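Local coordinates for ADP-ribosylation factor-binding protein GGA1 (Saccharomyces cerevisiae, PDB 5CN2) that binds ARF1 and ARF2 and may regulate membrane traffic through the trans-Golgi network, the part here being its GAE (gamma-adaptin ear) domain, at residues S65-S70 with K83-V88; I49-L54 with N106-G111. One frame throughout, in Å; residues are numbered along the deposited sequence.

Contact 1: S65-S70 with K83-V88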
ATOM      1  N   SER A  65      -5.719   1.568 -10.680  1.00 27.58           N
ATOM      2  CA  SER A  65      -7.063   1.142 -10.294  1.00 31.44           C
ATOM      3  C   SER A  65      -7.027   0.611  -8.882  1.00 34.43           C
ATOM      4  O   SER A  65      -6.386  -0.421  -8.623  1.00 39.08           O
ATOM      5  CB  SER A  65      -7.618   0.062 -11.237  1.00 30.78           C
ATOM      6  OG  SER A  65      -7.687   0.556 -12.570  1.00 34.20           O
ATOM      7  N   LEU A  66      -7.726   1.297  -7.985  1.00 33.81           N
ATOM      8  CA  LEU A  66      -7.663   0.997  -6.567  1.00 35.97           C
ATOM      9  C   LEU A  66      -9.006   0.423  -6.127  1.00 35.19           C
ATOM     10  O   LEU A  66     -10.053   1.110  -6.184  1.00 36.65           O
ATOM     11  CB  LEU A  66      -7.284   2.251  -5.762  1.00 38.91           C
ATOM     12  CG  LEU A  66      -6.905   2.037  -4.289  1.00 46.70           C
ATOM     13  CD1 LEU A  66      -5.834   0.962  -4.097  1.00 49.53           C
ATOM     14  CD2 LEU A  66      -6.425   3.333  -3.659  1.00 48.01           C
ATOM     15  N   GLN A  67      -8.975  -0.842  -5.723  1.00 28.99           N
ATOM     16  CA  GLN A  67     -10.124  -1.517  -5.157  1.00 32.29           C
ATOM     17  C   GLN A  67     -10.229  -1.239  -3.684  1.00 32.11           C
ATOM     18  O   GLN A  67      -9.252  -0.924  -3.040  1.00 35.08           O
ATOM     19  CB  GLN A  67     -10.027  -3.019  -5.378  1.00 33.63           C
ATOM     20  CG  GLN A  67     -10.342  -3.425  -6.803  1.00 37.73           C
ATOM     21  CD  GLN A  67     -10.176  -4.911  -6.993  1.00 37.82           C
ATOM     22  OE1 GLN A  67     -10.767  -5.691  -6.251  1.00 42.02           O
ATOM     23  NE2 GLN A  67      -9.358  -5.313  -7.964  1.00 36.96           N
ATOM     24  N   PRO A  68     -11.429  -1.354  -3.142  1.00 33.29           N
ATOM     25  CA  PRO A  68     -11.569  -1.005  -1.743  1.00 35.08           C
ATOM     26  C   PRO A  68     -10.839  -1.970  -0.790  1.00 35.42           C
ATOM     27  O   PRO A  68     -10.663  -3.164  -1.080  1.00 35.70           O
ATOM     28  CB  PRO A  68     -13.080  -1.063  -1.515  1.00 35.52           C
ATOM     29  CG  PRO A  68     -13.595  -2.000  -2.552  1.00 35.48           C
ATOM     30  CD  PRO A  68     -12.659  -1.932  -3.717  1.00 34.82           C
ATOM     31  N   GLN A  69     -10.431  -1.433   0.342  1.00 36.59           N
ATOM     32  CA  GLN A  69      -9.795  -2.233   1.354  1.00 40.07           C
ATOM     33  C   GLN A  69     -10.797  -3.140   2.047  1.00 38.07           C
ATOM     34  O   GLN A  69     -11.990  -2.842   2.098  1.00 37.81           O
ATOM     35  CB  GLN A  69      -9.068  -1.355   2.349  1.00 39.56           C
ATOM     36  CG  GLN A  69      -9.927  -0.375   3.104  1.00 44.04           C
ATOM     37  CD  GLN A  69      -9.115   0.505   4.049  1.00 45.27           C
ATOM     38  OE1 GLN A  69      -9.673   1.195   4.896  1.00 41.78           O
ATOM     39  NE2 GLN A  69      -7.805   0.493   3.902  1.00 48.71           N
ATOM     40  N   SER A  70     -10.290  -4.259   2.553  1.00 38.38           N
ATOM     41  CA  SER A  70     -11.131  -5.336   3.086  1.00 37.45           C
ATOM     42  C   SER A  70     -11.773  -4.887   4.386  1.00 38.46           C
ATOM     43  O   SER A  70     -12.824  -5.371   4.742  1.00 37.67           O
ATOM     44  CB  SER A  70     -10.312  -6.606   3.315  1.00 36.93           C
ATOM     45  OG  SER A  70      -9.271  -6.395   4.259  1.00 39.67           O
ATOM     46  N   LYS A  83      -6.220  -6.183   3.696  1.00 36.48           N
ATOM     47  CA  LYS A  83      -5.679  -6.398   2.364  1.00 40.40           C
ATOM     48  C   LYS A  83      -6.352  -5.388   1.411  1.00 41.77           C
ATOM     49  O   LYS A  83      -7.539  -5.047   1.573  1.00 44.34           O
ATOM     50  CB  LYS A  83      -5.998  -7.829   1.922  1.00 43.49           C
ATOM     51  CG  LYS A  83      -5.468  -8.222   0.546  1.00 49.39           C
ATOM     52  CD  LYS A  83      -6.345  -9.263  -0.160  1.00 52.06           C
ATOM     53  CE  LYS A  83      -5.807 -10.667   0.022  1.00 55.93           C
ATOM     54  NZ  LYS A  83      -6.790 -11.713  -0.378  1.00 59.70           N
ATOM     55  N   GLN A  84      -5.608  -4.930   0.412  1.00 41.20           N
ATOM     56  CA  GLN A  84      -6.155  -4.019  -0.595  1.00 39.96           C
ATOM     57  C   GLN A  84      -5.493  -4.180  -1.944  1.00 35.58           C
ATOM     58  O   GLN A  84      -4.281  -3.959  -2.066  1.00 35.70           O
ATOM     59  CB  GLN A  84      -5.995  -2.569  -0.150  1.00 40.69           C
ATOM     60  CG  GLN A  84      -6.587  -1.595  -1.167  1.00 41.40           C
ATOM     61  CD  GLN A  84      -6.739  -0.178  -0.662  1.00 39.58           C
ATOM     62  OE1 GLN A  84      -7.681   0.513  -1.062  1.00 41.97           O
ATOM     63  NE2 GLN A  84      -5.833   0.267   0.207  1.00 35.36           N
ATOM     64  N   ILE A  85      -6.302  -4.510  -2.947  1.00 32.83           N
ATOM     65  CA  ILE A  85      -5.838  -4.770  -4.310  1.00 34.40           C
ATOM     66  C   ILE A  85      -5.780  -3.502  -5.161  1.00 34.85           C
ATOM     67  O   ILE A  85      -6.693  -2.674  -5.140  1.00 33.46           O
ATOM     68  CB  ILE A  85      -6.754  -5.743  -5.066  1.00 38.28           C
ATOM     69  CG1 ILE A  85      -7.050  -6.993  -4.240  1.00 41.41           C
ATOM     70  CG2 ILE A  85      -6.125  -6.135  -6.402  1.00 40.62           C
ATOM     71  CD1 ILE A  85      -5.811  -7.767  -3.869  1.00 45.62           C
ATOM     72  N   ALA A  86      -4.692  -3.366  -5.909  1.00 33.90           N
ATOM     73  CA  ALA A  86      -4.565  -2.309  -6.897  1.00 36.65           C
ATOM     74  C   ALA A  86      -3.961  -2.860  -8.180  1.00 35.37           C
ATOM     75  O   ALA A  86      -3.354  -3.937  -8.193  1.00 34.59           O
ATOM     76  CB  ALA A  86      -3.699  -1.180  -6.359  1.00 34.53           C
ATOM     77  N   SER A  87      -4.119  -2.111  -9.255  1.00 36.72           N
ATOM     78  CA  SER A  87      -3.360  -2.408 -10.455  1.00 37.81           C
ATOM     79  C   SER A  87      -2.789  -1.150 -11.075  1.00 36.88           C
ATOM     80  O   SER A  87      -3.218  -0.029 -10.799  1.00 38.95           O
ATOM     81  CB  SER A  87      -4.196  -3.204 -11.443  1.00 39.56           C
ATOM     82  OG  SER A  87      -5.267  -2.436 -11.897  1.00 42.36           O
ATOM     83  N   VAL A  88      -1.741  -1.356 -11.851  1.00 40.13           N
ATOM     84  CA  VAL A  88      -0.971  -0.289 -12.450  1.00 39.29           C
ATOM     85  C   VAL A  88      -0.881  -0.641 -13.909  1.00 40.64           C
ATOM     86  O   VAL A  88      -0.498  -1.761 -14.245  1.00 34.24           O
ATOM     87  CB  VAL A  88       0.454  -0.229 -11.874  1.00 39.94           C
ATOM     88  CG1 VAL A  88       1.084   1.119 -12.171  1.00 36.77           C
ATOM     89  CG2 VAL A  88       0.433  -0.467 -10.378  1.00 44.20           C
TER
HETATM   90  O   HOH W   1      -4.876   0.208 -13.665  1.00 40.08           O
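Ser65 and Ser87 form an antiparallel hydrogen-bonded pair, with Ser65 N to Ser87 O at 3.0 Å and Ser87 N to Ser65 O at 2.9 Å. Past the non-hydrogen-bonded pair Leu66 and Ala86, Gln67 N still bonds to Ile85 O. On one face the two serine side chains lie next to each other. One water joins them, 3.0 Å from Ser65 OG and 3.2 Å from Ser87 OG. On the other face Leu66 CD1 rests on Ala86 CB at 3.8 Å. The Leu66 side chain also crosses the Gln84 chain at about a right angle. Gln67 runs alongside Ile85, both pointing the same way, and the end of its amide reaches Ile85 CG2. Ser70 grips the backbone of Lys83 twice. Ser70 N donates to Lys83 O, and Ser70 OG accepts from Lys83 N at 3.1 Å in a nearly straight bond (173°). The OG sits between its own backbone N and carbonyl carbon (chi1 61°), which turns it to that N-H. The segments belong to a beta hairpin, whose strand 63-66 is the edge of the five-stranded antiparallel sheet in the ear domain's beta sandwich.

Contact 2: I49-L54 with N106-G111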
ATOM      1  N   ILE A  49      -5.658  -0.389  16.029  1.00 42.59           N
ATOM      2  CA  ILE A  49      -5.654   0.688  15.044  1.00 40.59           C
ATOM      3  C   ILE A  49      -7.031   0.729  14.369  1.00 40.91           C
ATOM      4  O   ILE A  49      -7.557  -0.296  13.935  1.00 40.18           O
ATOM      5  CB  ILE A  49      -4.527   0.507  13.976  1.00 40.25           C
ATOM      6  CG1 ILE A  49      -3.148   0.735  14.605  1.00 39.32           C
ATOM      7  CG2 ILE A  49      -4.710   1.473  12.818  1.00 38.65           C
ATOM      8  CD1 ILE A  49      -1.967   0.258  13.773  1.00 38.29           C
ATOM      9  N   THR A  50      -7.595   1.935  14.288  1.00 40.56           N
ATOM     10  CA  THR A  50      -8.934   2.173  13.775  1.00 41.27           C
ATOM     11  C   THR A  50      -8.906   3.261  12.725  1.00 39.21           C
ATOM     12  O   THR A  50      -7.952   4.053  12.635  1.00 37.44           O
ATOM     13  CB  THR A  50      -9.908   2.651  14.899  1.00 46.64           C
ATOM     14  OG1 THR A  50      -9.385   3.836  15.542  1.00 45.90           O
ATOM     15  CG2 THR A  50     -10.110   1.556  15.930  1.00 44.91           C
ATOM     16  N   ASN A  51      -9.979   3.295  11.944  1.00 40.56           N
ATOM     17  CA  ASN A  51     -10.193   4.309  10.912  1.00 43.76           C
ATOM     18  C   ASN A  51      -9.071   4.386   9.872  1.00 42.57           C
ATOM     19  O   ASN A  51      -8.759   5.473   9.359  1.00 43.18           O
ATOM     20  CB  ASN A  51     -10.413   5.689  11.552  1.00 46.77           C
ATOM     21  CG  ASN A  51     -11.596   5.712  12.514  1.00 48.52           C
ATOM     22  OD1 ASN A  51     -12.612   5.069  12.284  1.00 48.28           O
ATOM     23  ND2 ASN A  51     -11.467   6.477  13.588  1.00 51.92           N
ATOM     24  N   PHE A  52      -8.474   3.234   9.554  1.00 39.63           N
ATOM     25  CA  PHE A  52      -7.357   3.212   8.623  1.00 34.75           C
ATOM     26  C   PHE A  52      -7.785   3.551   7.219  1.00 33.14           C
ATOM     27  O   PHE A  52      -8.796   3.053   6.744  1.00 35.35           O
ATOM     28  CB  PHE A  52      -6.657   1.860   8.575  1.00 33.44           C
ATOM     29  CG  PHE A  52      -5.453   1.868   7.691  1.00 33.20           C
ATOM     30  CD1 PHE A  52      -4.214   2.265   8.185  1.00 36.30           C
ATOM     31  CD2 PHE A  52      -5.568   1.580   6.350  1.00 36.11           C
ATOM     32  CE1 PHE A  52      -3.112   2.328   7.357  1.00 35.22           C
ATOM     33  CE2 PHE A  52      -4.471   1.651   5.514  1.00 37.57           C
ATOM     34  CZ  PHE A  52      -3.240   2.009   6.028  1.00 34.74           C
ATOM     35  N   ALA A  53      -6.968   4.336   6.516  1.00 31.91           N
ATOM     36  CA  ALA A  53      -7.184   4.530   5.090  1.00 30.97           C
ATOM     37  C   ALA A  53      -5.924   4.942   4.382  1.00 28.70           C
ATOM     38  O   ALA A  53      -5.202   5.812   4.856  1.00 24.31           O
ATOM     39  CB  ALA A  53      -8.258   5.610   4.879  1.00 33.26           C
ATOM     40  N   LEU A  54      -5.704   4.351   3.208  1.00 29.78           N
ATOM     41  CA  LEU A  54      -4.587   4.676   2.354  1.00 30.89           C
ATOM     42  C   LEU A  54      -5.088   5.465   1.170  1.00 29.68           C
ATOM     43  O   LEU A  54      -6.094   5.093   0.574  1.00 30.48           O
ATOM     44  CB  LEU A  54      -3.913   3.416   1.811  1.00 33.82           C
ATOM     45  CG  LEU A  54      -2.617   3.693   1.019  1.00 32.46           C
ATOM     46  CD1 LEU A  54      -1.417   3.611   1.950  1.00 33.56           C
ATOM     47  CD2 LEU A  54      -2.481   2.745  -0.155  1.00 33.40           C
ATOM     48  N   ASN A 106      -3.906   7.489   6.946  1.00 32.54           N
ATOM     49  CA  ASN A 106      -4.385   8.038   8.164  1.00 35.55           C
ATOM     50  C   ASN A 106      -5.033   6.942   8.953  1.00 34.29           C
ATOM     51  O   ASN A 106      -5.690   6.063   8.381  1.00 35.64           O
ATOM     52  CB  ASN A 106      -5.393   9.153   7.916  1.00 40.05           C
ATOM     53  CG  ASN A 106      -4.765  10.364   7.282  1.00 44.26           C
ATOM     54  OD1 ASN A 106      -4.503  11.368   7.965  1.00 47.24           O
ATOM     55  ND2 ASN A 106      -4.493  10.279   5.974  1.00 43.54           N
ATOM     56  N   TYR A 107      -4.867   7.016  10.268  1.00 30.84           N
ATOM     57  CA  TYR A 107      -5.494   6.070  11.167  1.00 33.94           C
ATOM     58  C   TYR A 107      -5.454   6.600  12.562  1.00 36.96           C
ATOM     59  O   TYR A 107      -4.697   7.519  12.856  1.00 39.61           O
ATOM     60  CB  TYR A 107      -4.786   4.709  11.151  1.00 33.39           C
ATOM     61  CG  TYR A 107      -3.313   4.723  11.460  1.00 30.68           C
ATOM     62  CD1 TYR A 107      -2.390   4.947  10.463  1.00 31.59           C
ATOM     63  CD2 TYR A 107      -2.842   4.432  12.738  1.00 34.51           C
ATOM     64  CE1 TYR A 107      -1.031   4.916  10.715  1.00 32.22           C
ATOM     65  CE2 TYR A 107      -1.485   4.410  13.016  1.00 33.40           C
ATOM     66  CZ  TYR A 107      -0.584   4.655  11.997  1.00 34.58           C
ATOM     67  OH  TYR A 107       0.769   4.642  12.254  1.00 37.26           O
ATOM     68  N   CYS A 108      -6.259   6.002  13.426  1.00 39.70           N
ATOM     69  CA  CYS A 108      -6.263   6.373  14.826  1.00 44.14           C
ATOM     70  C   CYS A 108      -5.820   5.184  15.633  1.00 42.67           C
ATOM     71  O   CYS A 108      -6.271   4.075  15.413  1.00 50.12           O
ATOM     72  CB  CYS A 108      -7.668   6.817  15.246  1.00 44.66           C
ATOM     73  SG  CYS A 108      -8.237   8.223  14.281  1.00 57.44           S
ATOM     74  N   THR A 109      -4.902   5.413  16.542  1.00 45.03           N
ATOM     75  CA  THR A 109      -4.568   4.441  17.534  1.00 51.51           C
ATOM     76  C   THR A 109      -5.145   5.018  18.833  1.00 56.79           C
ATOM     77  O   THR A 109      -5.799   6.063  18.794  1.00 61.89           O
ATOM     78  CB  THR A 109      -3.046   4.229  17.569  1.00 55.21           C
ATOM     79  OG1 THR A 109      -2.765   2.918  18.083  1.00 55.16           O
ATOM     80  CG2 THR A 109      -2.346   5.340  18.406  1.00 57.55           C
ATOM     81  N   LYS A 110      -4.941   4.357  19.966  1.00 55.94           N
ATOM     82  CA  LYS A 110      -5.444   4.895  21.237  1.00 59.71           C
ATOM     83  C   LYS A 110      -4.556   6.061  21.684  1.00 57.56           C
ATOM     84  O   LYS A 110      -3.350   5.894  21.930  1.00 55.78           O
ATOM     85  CB  LYS A 110      -5.490   3.816  22.332  1.00 61.63           C
ATOM     86  N   GLY A 111      -5.162   7.240  21.764  1.00 50.90           N
ATOM     87  CA  GLY A 111      -4.496   8.419  22.271  1.00 49.85           C
ATOM     88  C   GLY A 111      -4.024   9.350  21.187  1.00 47.02           C
ATOM     89  O   GLY A 111      -3.786  10.526  21.453  1.00 50.93           O
TER
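The first torsions of Tyr107 and Ile49 turn the two side chains onto each other. Tyr107 CG stands between its backbone N and carbonyl carbon (chi1 56°), and Ile49 CG2 is anti to the backbone N. The methyl CG2 of Ile49 then lies 3.5 Å from Tyr107 CD2, approaching the ring obliquely. Phe52 also packs on Tyr107, its CD1 3.9 Å from Tyr107 CB. These three side chains are buried, and Leu21 of strand 21-29 touches both Phe52 and Tyr107. With an alanine at Tyr107 the ring goes and only CB stays, which would probably open a gap beside Ile49 CG2 and leave the Phe52 ring with less to pack against.

The backbones run antiparallel. Thr50 and Cys108 form one hydrogen-bonded pair, with Cys108 N to Thr50 O at 2.7 Å and almost straight (177°). Ala53 and Asn106 form the next, with Ala53 N to Asn106 O at 2.8 Å. The register slips by one residue between the pairs: this is a beta bulge, where the chain turns a corner at Asn51. It brings the chain into strand 52-56, an edge of the three-stranded sheet of the ear domain, beside the central strand 99-109.

Cys108 O takes two donors from Thr50. The backbone N lies nearly along the C=O axis, while Thr50 OG1, 3.1 Å from Cys108 O, donates from above the carbonyl plane. Thr50 OG1 also lies against Cys108 CB. Asn51 reaches the same cysteine, with Asn51 ND2 3.7 Å from Cys108 SG. Beyond it, Thr109 OG1 makes a weak hydrogen bond to Pro48 O.

Contact 1 belongs to the five-stranded sheet and contact 2 to the three-stranded sheet of the same GAE domain. Their centres are about 18 Å apart. In sequence, contact 1 is nested in the loop that contact 2 closes, and strand 52-56 leads on to strand 63-66. The two contacts touch where the sheets face each other: Gln69 packs on Phe52, and the Gln84 side chain packs on Leu54. Tyr41 of strand 34-43 lies at this junction too, its ring meeting that of Phe52 and its side chain touching Leu54. Contact 1 is largely at the surface, its centre about 9 Å from the chain centre; contact 2 is partly buried, its centre about 15 Å from the chain centre.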